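Local atomic coordinates of HcgB (Methanococcus maripaludis, PDB entry 5D5P), a protein that probably acts as a guanylyltransferase in the biosynthesis of the iron-guanylylpyridinol (FeGP) cofactor of [Fe]-hydrogenase. Residues A29-S32 with T33-A37; S74-T78 with R79-L83; I138-T141 with V142-E145; E145-T148 with A149-I153. One frame throughout, in Å; residues are numbered along the deposited sequence.

Contact 1: residues A29-S32 with T33-A37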
loop_
_atom_site.group_PDB
_atom_site.type_symbol
_atom_site.label_atom_id
_atom_site.label_comp_id
_atom_site.label_asym_id
_atom_site.label_seq_id
_atom_site.Cartn_x
_atom_site.Cartn_y
_atom_site.Cartn_z
ATOM N N ALA A 29 3.490 -10.646 -17.190
ATOM C CA ALA A 29 4.688 -9.801 -17.213
ATOM C C ALA A 29 5.273 -9.586 -15.815
ATOM O O ALA A 29 6.479 -9.584 -15.633
ATOM C CB ALA A 29 4.381 -8.477 -17.863
ATOM N N ILE A 30 4.405 -9.373 -14.832
ATOM C CA ILE A 30 4.852 -9.231 -13.445
ATOM C C ILE A 30 5.527 -10.532 -12.964
ATOM O O ILE A 30 6.601 -10.513 -12.332
ATOM C CB ILE A 30 3.665 -8.861 -12.526
ATOM C CG1 ILE A 30 3.244 -7.403 -12.768
ATOM C CG2 ILE A 30 4.061 -9.047 -11.043
ATOM C CD1 ILE A 30 1.895 -7.011 -12.109
ATOM N N GLN A 31 4.908 -11.662 -13.263
ATOM C CA GLN A 31 5.479 -12.931 -12.845
ATOM C C GLN A 31 6.862 -13.118 -13.471
ATOM O O GLN A 31 7.797 -13.567 -12.813
ATOM C CB GLN A 31 4.558 -14.091 -13.224
ATOM C CG GLN A 31 3.244 -14.096 -12.469
ATOM C CD GLN A 31 2.352 -15.261 -12.850
ATOM O OE1 GLN A 31 2.727 -16.104 -13.664
ATOM N NE2 GLN A 31 1.163 -15.313 -12.259
ATOM N N SER A 32 6.981 -12.748 -14.739
ATOM C CA SER A 32 8.223 -12.913 -15.480
ATOM C C SER A 32 9.357 -12.065 -14.904
ATOM O O SER A 32 10.483 -12.524 -14.770
ATOM C CB SER A 32 7.999 -12.571 -16.957
ATOM O OG SER A 32 9.197 -12.717 -17.686
ATOM N N THR A 33 9.033 -10.829 -14.544
ATOM C CA THR A 33 9.972 -9.904 -13.960
ATOM C C THR A 33 10.511 -10.428 -12.650
ATOM O O THR A 33 11.696 -10.295 -12.362
ATOM C CB THR A 33 9.282 -8.546 -13.730
ATOM O OG1 THR A 33 8.885 -8.022 -15.004
ATOM C CG2 THR A 33 10.215 -7.564 -13.047
ATOM N N ILE A 34 9.620 -10.992 -11.838
ATOM C CA ILE A 34 10.008 -11.536 -10.531
ATOM C C ILE A 34 10.856 -12.795 -10.712
ATOM O O ILE A 34 11.916 -12.932 -10.103
ATOM C CB ILE A 34 8.766 -11.841 -9.631
ATOM C CG1 ILE A 34 8.107 -10.534 -9.174
ATOM C CG2 ILE A 34 9.162 -12.693 -8.428
ATOM C CD1 ILE A 34 6.749 -10.695 -8.480
ATOM N N LYS A 35 10.402 -13.714 -11.557
ATOM C CA LYS A 35 11.087 -15.005 -11.690
ATOM C C LYS A 35 12.431 -14.876 -12.408
ATOM O O LYS A 35 13.319 -15.690 -12.195
ATOM C CB LYS A 35 10.177 -16.013 -12.389
ATOM C CG LYS A 35 8.975 -16.406 -11.539
ATOM C CD LYS A 35 8.027 -17.313 -12.307
ATOM C CE LYS A 35 6.944 -17.903 -11.414
ATOM N NZ LYS A 35 5.792 -18.449 -12.213
ATOM N N SER A 36 12.582 -13.854 -13.252
ATOM C CA SER A 36 13.802 -13.737 -14.047
ATOM C C SER A 36 14.854 -12.868 -13.365
ATOM O O SER A 36 15.955 -12.703 -13.891
ATOM C CB SER A 36 13.495 -13.180 -15.437
ATOM O OG SER A 36 13.246 -11.787 -15.388
ATOM N N ALA A 37 14.520 -12.326 -12.199
ATOM C CA ALA A 37 15.450 -11.466 -11.482
ATOM C C ALA A 37 16.763 -12.191 -11.187
ATOM O O ALA A 37 16.747 -13.335 -10.707
ATOM C CB ALA A 37 14.802 -10.970 -10.188
#

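Contact 2: residues S74-T78 with R79-L83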
loop_
_atom_site.group_PDB
_atom_site.type_symbol
_atom_site.label_atom_id
_atom_site.label_comp_id
_atom_site.label_asym_id
_atom_site.label_seq_id
_atom_site.Cartn_x
_atom_site.Cartn_y
_atom_site.Cartn_z
ATOM N N SER A 74 16.150 6.412 7.829
ATOM C CA SER A 74 15.871 7.806 7.438
ATOM C C SER A 74 14.505 7.883 6.745
ATOM O O SER A 74 13.811 8.916 6.791
ATOM C CB SER A 74 16.999 8.364 6.552
ATOM O OG SER A 74 17.023 7.687 5.323
ATOM N N ALA A 75 14.090 6.777 6.125
ATOM C CA ALA A 75 12.809 6.748 5.414
ATOM C C ALA A 75 11.600 6.910 6.337
ATOM O O ALA A 75 10.464 7.166 5.885
ATOM C CB ALA A 75 12.673 5.431 4.645
ATOM N N ASP A 76 11.833 6.771 7.630
ATOM C CA ASP A 76 10.748 6.891 8.593
ATOM C C ASP A 76 10.361 8.350 8.811
ATOM O O ASP A 76 9.442 8.636 9.568
ATOM C CB ASP A 76 11.158 6.229 9.910
ATOM C CG ASP A 76 11.039 4.692 9.836
ATOM O OD1 ASP A 76 10.447 4.181 8.869
ATOM O OD2 ASP A 76 11.594 3.992 10.696
ATOM N N LEU A 77 11.077 9.277 8.177
ATOM C CA LEU A 77 10.660 10.674 8.249
ATOM C C LEU A 77 10.040 11.085 6.912
ATOM O O LEU A 77 10.056 12.262 6.554
ATOM C CB LEU A 77 11.831 11.597 8.598
ATOM C CG LEU A 77 12.233 11.545 10.087
ATOM C CD1 LEU A 77 13.189 10.383 10.291
ATOM C CD2 LEU A 77 12.839 12.854 10.552
ATOM N N THR A 78 9.479 10.124 6.190
ATOM C CA THR A 78 8.780 10.411 4.931
ATOM C C THR A 78 7.335 9.920 5.004
ATOM O O THR A 78 6.949 9.168 5.924
ATOM C CB THR A 78 9.427 9.756 3.682
ATOM O OG1 THR A 78 9.201 8.348 3.710
ATOM C CG2 THR A 78 10.923 10.039 3.590
ATOM N N ARG A 79 6.539 10.341 4.034
ATOM C CA ARG A 79 5.126 10.007 4.031
ATOM C C ARG A 79 4.887 8.522 3.819
ATOM O O ARG A 79 3.923 7.950 4.375
ATOM C CB ARG A 79 4.398 10.821 2.954
ATOM C CG ARG A 79 4.262 12.255 3.379
ATOM C CD ARG A 79 3.125 12.949 2.650
ATOM N NE ARG A 79 2.692 14.173 3.313
ATOM C CZ ARG A 79 1.662 14.894 2.891
ATOM N NH1 ARG A 79 0.968 14.467 1.834
ATOM N NH2 ARG A 79 1.304 16.000 3.529
ATOM N N MET A 80 5.771 7.878 3.059
ATOM C CA MET A 80 5.603 6.459 2.759
ATOM C C MET A 80 6.908 5.701 2.997
ATOM O O MET A 80 7.691 5.472 2.055
ATOM C CB MET A 80 5.092 6.296 1.321
ATOM C CG MET A 80 3.650 6.740 1.220
ATOM S SD MET A 80 3.023 6.382 -0.409
ATOM C CE MET A 80 3.957 7.672 -1.169
ATOM N N PRO A 81 7.167 5.346 4.269
ATOM C CA PRO A 81 8.493 4.816 4.579
ATOM C C PRO A 81 8.825 3.536 3.801
ATOM O O PRO A 81 9.930 3.492 3.240
ATOM C CB PRO A 81 8.426 4.581 6.088
ATOM C CG PRO A 81 7.486 5.732 6.552
ATOM C CD PRO A 81 6.412 5.664 5.500
ATOM N N ALA A 82 7.918 2.550 3.743
ATOM C CA ALA A 82 8.234 1.328 2.989
ATOM C C ALA A 82 8.689 1.667 1.569
ATOM O O ALA A 82 9.698 1.148 1.091
ATOM C CB ALA A 82 7.003 0.391 2.931
ATOM N N LEU A 83 7.961 2.560 0.912
ATOM C CA LEU A 83 8.277 2.910 -0.461
ATOM C C LEU A 83 9.664 3.550 -0.541
ATOM O O LEU A 83 10.487 3.196 -1.391
ATOM C CB LEU A 83 7.225 3.856 -1.038
ATOM C CG LEU A 83 7.581 4.408 -2.423
ATOM C CD1 LEU A 83 7.476 3.337 -3.514
ATOM C CD2 LEU A 83 6.709 5.612 -2.769
#

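Contact 3: residues I138-T141 with V142-E145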
loop_
_atom_site.group_PDB
_atom_site.type_symbol
_atom_site.label_atom_id
_atom_site.label_comp_id
_atom_site.label_asym_id
_atom_site.label_seq_id
_atom_site.Cartn_x
_atom_site.Cartn_y
_atom_site.Cartn_z
ATOM N N ILE A 138 7.293 -11.455 14.576
ATOM C CA ILE A 138 7.620 -10.649 13.403
ATOM C C ILE A 138 7.973 -11.547 12.216
ATOM O O ILE A 138 7.686 -11.196 11.083
ATOM C CB ILE A 138 8.772 -9.664 13.700
ATOM C CG1 ILE A 138 8.979 -8.719 12.524
ATOM C CG2 ILE A 138 10.042 -10.421 14.083
ATOM C CD1 ILE A 138 7.764 -7.886 12.215
ATOM N N ASP A 139 8.530 -12.732 12.464
ATOM C CA ASP A 139 8.915 -13.582 11.337
ATOM C C ASP A 139 7.703 -14.155 10.646
ATOM O O ASP A 139 7.662 -14.259 9.414
ATOM C CB ASP A 139 9.776 -14.766 11.782
ATOM C CG ASP A 139 11.146 -14.355 12.211
ATOM O OD1 ASP A 139 11.506 -13.190 11.926
ATOM O OD2 ASP A 139 11.861 -15.198 12.810
ATOM N N LYS A 140 6.675 -14.444 11.429
ATOM C CA LYS A 140 5.455 -14.972 10.847
ATOM C C LYS A 140 4.724 -13.848 10.137
ATOM O O LYS A 140 4.109 -14.067 9.100
ATOM C CB LYS A 140 4.576 -15.609 11.920
ATOM C CG LYS A 140 4.927 -17.085 12.165
ATOM C CD LYS A 140 3.885 -17.797 12.998
ATOM C CE LYS A 140 4.152 -19.295 13.051
ATOM N NZ LYS A 140 3.074 -20.041 13.761
ATOM N N THR A 141 4.851 -12.631 10.647
ATOM C CA THR A 141 4.256 -11.473 9.972
ATOM C C THR A 141 4.909 -11.199 8.600
ATOM O O THR A 141 4.212 -11.038 7.595
ATOM C CB THR A 141 4.338 -10.222 10.854
ATOM O OG1 THR A 141 3.608 -10.452 12.071
ATOM C CG2 THR A 141 3.766 -9.003 10.114
ATOM N N VAL A 142 6.239 -11.179 8.551
ATOM C CA VAL A 142 6.928 -10.922 7.282
ATOM C C VAL A 142 6.636 -12.056 6.279
ATOM O O VAL A 142 6.362 -11.800 5.113
ATOM C CB VAL A 142 8.446 -10.755 7.516
ATOM C CG1 VAL A 142 9.194 -10.614 6.200
ATOM C CG2 VAL A 142 8.687 -9.526 8.385
ATOM N N GLU A 143 6.658 -13.301 6.753
ATOM C CA GLU A 143 6.328 -14.453 5.918
ATOM C C GLU A 143 4.953 -14.304 5.263
ATOM O O GLU A 143 4.832 -14.428 4.045
ATOM C CB GLU A 143 6.363 -15.741 6.744
ATOM C CG GLU A 143 6.015 -16.974 5.945
ATOM C CD GLU A 143 6.057 -18.243 6.788
ATOM O OE1 GLU A 143 5.931 -18.156 8.029
ATOM O OE2 GLU A 143 6.250 -19.324 6.206
ATOM N N LEU A 144 3.924 -14.011 6.059
ATOM C CA LEU A 144 2.575 -13.853 5.523
ATOM C C LEU A 144 2.512 -12.685 4.527
ATOM O O LEU A 144 1.815 -12.780 3.507
ATOM C CB LEU A 144 1.567 -13.625 6.644
ATOM C CG LEU A 144 0.127 -13.402 6.197
ATOM C CD1 LEU A 144 -0.334 -14.649 5.446
ATOM C CD2 LEU A 144 -0.781 -13.107 7.383
ATOM N N GLU A 145 3.208 -11.589 4.828
ATOM C CA GLU A 145 3.191 -10.421 3.935
ATOM C C GLU A 145 3.707 -10.853 2.574
ATOM O O GLU A 145 3.122 -10.516 1.541
ATOM C CB GLU A 145 4.055 -9.258 4.466
ATOM C CG GLU A 145 3.440 -8.491 5.637
ATOM C CD GLU A 145 4.436 -7.561 6.312
ATOM O OE1 GLU A 145 5.612 -7.515 5.863
ATOM O OE2 GLU A 145 4.046 -6.885 7.298
#

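Contact 4: residues E145-T148 with A149-I153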
loop_
_atom_site.group_PDB
_atom_site.type_symbol
_atom_site.label_atom_id
_atom_site.label_comp_id
_atom_site.label_asym_id
_atom_site.label_seq_id
_atom_site.Cartn_x
_atom_site.Cartn_y
_atom_site.Cartn_z
ATOM N N GLU A 145 3.208 -11.589 4.828
ATOM C CA GLU A 145 3.191 -10.421 3.935
ATOM C C GLU A 145 3.707 -10.853 2.574
ATOM O O GLU A 145 3.122 -10.516 1.541
ATOM C CB GLU A 145 4.055 -9.258 4.466
ATOM C CG GLU A 145 3.440 -8.491 5.637
ATOM C CD GLU A 145 4.436 -7.561 6.312
ATOM O OE1 GLU A 145 5.612 -7.515 5.863
ATOM O OE2 GLU A 145 4.046 -6.885 7.298
ATOM N N LEU A 146 4.801 -11.610 2.587
ATOM C CA LEU A 146 5.470 -11.912 1.315
ATOM C C LEU A 146 4.688 -12.937 0.518
ATOM O O LEU A 146 4.505 -12.789 -0.702
ATOM C CB LEU A 146 6.900 -12.379 1.556
ATOM C CG LEU A 146 7.708 -12.727 0.303
ATOM C CD1 LEU A 146 7.681 -11.568 -0.667
ATOM C CD2 LEU A 146 9.159 -13.026 0.711
ATOM N N ILE A 147 4.218 -13.969 1.204
ATOM C CA ILE A 147 3.416 -15.006 0.558
ATOM C C ILE A 147 2.138 -14.377 -0.020
ATOM O O ILE A 147 1.719 -14.705 -1.142
ATOM C CB ILE A 147 3.069 -16.143 1.524
ATOM C CG1 ILE A 147 4.337 -16.947 1.831
ATOM C CG2 ILE A 147 2.028 -17.058 0.920
ATOM C CD1 ILE A 147 4.121 -18.070 2.799
ATOM N N THR A 148 1.538 -13.463 0.729
ATOM C CA THR A 148 0.336 -12.773 0.253
ATOM C C THR A 148 0.631 -11.938 -0.994
ATOM O O THR A 148 -0.131 -11.967 -1.970
ATOM C CB THR A 148 -0.264 -11.864 1.359
ATOM O OG1 THR A 148 -0.753 -12.701 2.425
ATOM C CG2 THR A 148 -1.446 -11.082 0.827
ATOM N N ALA A 149 1.742 -11.209 -0.963
ATOM C CA ALA A 149 2.085 -10.324 -2.085
ATOM C C ALA A 149 2.352 -11.158 -3.332
ATOM O O ALA A 149 1.993 -10.753 -4.449
ATOM C CB ALA A 149 3.286 -9.438 -1.741
ATOM N N LEU A 150 2.952 -12.334 -3.154
ATOM C CA LEU A 150 3.209 -13.185 -4.315
ATOM C C LEU A 150 1.921 -13.833 -4.811
ATOM O O LEU A 150 1.688 -13.862 -6.012
ATOM C CB LEU A 150 4.257 -14.250 -4.002
ATOM C CG LEU A 150 5.664 -13.694 -3.772
ATOM C CD1 LEU A 150 6.532 -14.760 -3.133
ATOM C CD2 LEU A 150 6.302 -13.186 -5.068
ATOM N N GLU A 151 1.076 -14.334 -3.905
ATOM C CA GLU A 151 -0.155 -15.019 -4.306
ATOM C C GLU A 151 -1.098 -14.137 -5.111
ATOM O O GLU A 151 -1.787 -14.626 -6.023
ATOM C CB GLU A 151 -0.908 -15.498 -3.070
ATOM C CG GLU A 151 -0.301 -16.669 -2.404
ATOM C CD GLU A 151 -1.135 -17.158 -1.249
ATOM O OE1 GLU A 151 -2.053 -16.416 -0.820
ATOM O OE2 GLU A 151 -0.866 -18.280 -0.782
ATOM N N ARG A 152 -1.108 -12.847 -4.793
ATOM C CA ARG A 152 -2.064 -11.966 -5.442
ATOM C C ARG A 152 -1.646 -11.593 -6.862
ATOM O O ARG A 152 -2.468 -11.055 -7.597
ATOM C CB ARG A 152 -2.324 -10.720 -4.600
ATOM C CG ARG A 152 -1.155 -9.876 -4.384
ATOM C CD ARG A 152 -1.483 -8.839 -3.298
ATOM N NE ARG A 152 -2.401 -7.788 -3.743
ATOM C CZ ARG A 152 -2.086 -6.811 -4.593
ATOM N NH1 ARG A 152 -2.996 -5.891 -4.892
ATOM N NH2 ARG A 152 -0.885 -6.768 -5.187
ATOM N N ILE A 153 -0.412 -11.926 -7.281
ATOM C CA ILE A 153 -0.092 -11.834 -8.710
ATOM C C ILE A 153 0.173 -13.217 -9.324
ATOM O O ILE A 153 0.739 -13.323 -10.416
ATOM C CB ILE A 153 1.097 -10.871 -9.014
ATOM C CG1 ILE A 153 2.313 -11.113 -8.112
ATOM C CG2 ILE A 153 0.618 -9.442 -8.838
ATOM C CD1 ILE A 153 3.138 -12.359 -8.498
HETATM O O HOH W 1 -1.766 -15.121 2.061
#

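Contact 1: residues A29-S32 with T33-A37
A29 O is approached by two polar groups of T33, the backbone N and the side-chain hydroxyl. T33 N donates to it at 3.0 Å, the ordinary bond of an α-helix, while T33 OG1 comes to 2.9 Å from A29 O, although its proton has another acceptor within reach. The hydroxyl gets there because OG1 is anti to the carbonyl carbon of T33 (chi1 -63°) and so leans back over the preceding turn. S32 O accepts S36 N at 2.9 Å, with an N-H...O angle of 138°, more bent than in the bonds before it; in one of two conformers S36 OG also comes near S32 O, its proton not settled. Between these two carbonyls, I34 N and K35 N bond to I30 O and Q31 O in the regular i to i+4 pattern. On the inner face, I30 and I34 lie side by side and point the same way, with I30 CG2 4.1 Å from I34 CD1. Q31 and K35 form a second pair, side by side, on another flank of the helix. The extended lysine runs its CG 3.3 Å from Q31 O, but K35 NZ stays 4.1 Å from Q31 OE1; the amide's NE2 is instead bonded to I153 O. This is the last turn of helix 24-35, with I30 and I34 buried and S32 and K35 exposed. I34 packs on L97 of strand 97-103, and both I30 and I34 rest on L123 of strand 122-128; A29 and T33 meet I3 of helix 3-15.

Contact 2: residues S74-T78 with R79-L83
This is a turn that leads into a helix: the 3-10 segment 74-76 folds back on P81, at the head of helix 81-92, in the connection that follows strand 64-67. A75 O lies at its centre. It accepts T78 N at 3.1 Å, closing the tight turn, and also T78 OG1 at 2.8 Å. The hydroxyl reaches it because OG1 sits between the backbone N and the carbonyl carbon of T78 (chi1 72°); it arrives 16° from the carbonyl plane, and the same OG1 is hydrogen-bonded to N84 ND2 in the helix. P81 adds its hydrocarbon to this oxygen, with a CA-H...O contact of 3.3 Å from P81 CA to A75 O whose angle at the hydrogen, 125°, is far from straight. The pyrrolidine ring is thus held among oxygens: P81 CB is 3.5 Å from D76 OD1, where the side chains of D76 and P81 cross at about a right angle, and P81 CG is 3.5 Å from T78 O. M80 occupies the N-cap position, so P81 is the first residue of the helix proper, a place that suits proline since no backbone N-H is needed there. A75 CB points toward the helix and approaches P81 O to 3.6 Å. Further out, R103 NH2 bonds to D76 O and brings the turn to strand 97-103. R79 extends away from the turn to the second subunit, where its NH2 bonds to K119 O, while M80 packs on I122 of that subunit.

Contact 3: residues I138-T141 with V142-E145
The carboxylate of E145 has T141 over one face: the methyl T141 CG2 stands above E145 OE2 at 3.5 Å, and T141 O lies 3.7 Å from E145 CD on that same face. Its two oxygens have polar partners beyond the helix, OE1 in a salt bridge to R101 NE and OE2 bonded to S128 OG, and the two bonds fix the rotation of the group. With CG anti to the carbonyl carbon (chi1 -75°), the glutamate chain turns back along the preceding turn, and E145 CG passes 3.3 Å from T141 O. That oxygen also accepts E145 N at 3.0 Å. T141 OG1 faces another way and bonds to N136 ND2, just ahead of the helix. The carboxylate of E143 is less engaged, its OE1 6.7 Å from K140 NZ, too far for a salt bridge. Toward the sheet, I138 CG1 meets V142 CG2 at 4.2 Å, and both residues pack on R101 of strand 97-103, while I138 also rests on K48 and K49 of helix 47-57. Four consecutive i to i+4 backbone bonds make this the regular first turns of helix 138-151, laid against the mixed sheet of an α/β fold and tied to it through the buried carboxylate of E145.

Contact 4: residues E145-T148 with A149-I153
L146 and L150 lie side by side and point the same way, L146 CG 4.2 Å from L150 CD1, and both press on I56 of helix 47-57. I147 and E151 instead meet at a slant. The methyl I147 CG2 sits over a face of the E151 carboxylate, 3.6 Å from E151 OE2; it can do so because CG2 is anti to the isoleucine's N (chi1 -70°), leaning toward the next turn. Above that same face a water donates to E151 OE1 at 3.2 Å and to T148 OG1 at 2.6 Å, joining the two residues on the outer side. T148 OG1 is also bonded to L144 O. R152 takes a different first torsion: its CG lies between the backbone N and the carbonyl carbon (chi1 62°) and passes 3.4 Å from T148 O, which also accepts R152 N at 3.1 Å. The guanidinium crosses to the second subunit, NH2 bonding to S109 O and NH1 to S128 O, while NH2 is also bonded to T124 OG1 of its own chain. This is the C-terminal part of a helix in an α/β fold, its leucines on helix 47-57 and A149 on L113 and S126 of the sheet.

Contacts 3 and 4 are successive stretches of helix 138-151 that overlap at E145, their centres 11 Å apart. Contact 4 then meets contact 1 through the bond between Q31 and I153, beside which I34 CD1 packs 4.0 Å from I153 CD1, so the ends of helices 24-35 and 138-151 come together. Here I30 of contact 1 and I153 of contact 4 both pack on G108 of the second subunit. Contact 2 stands apart: its centre is about 26 Å from that of contact 1, on the opposite side of the chain's centre, and its nearest atoms are about 9 Å from contacts 3 and 4. Contacts 1, 2 and 4 all touch the second subunit, whereas contact 3 does not.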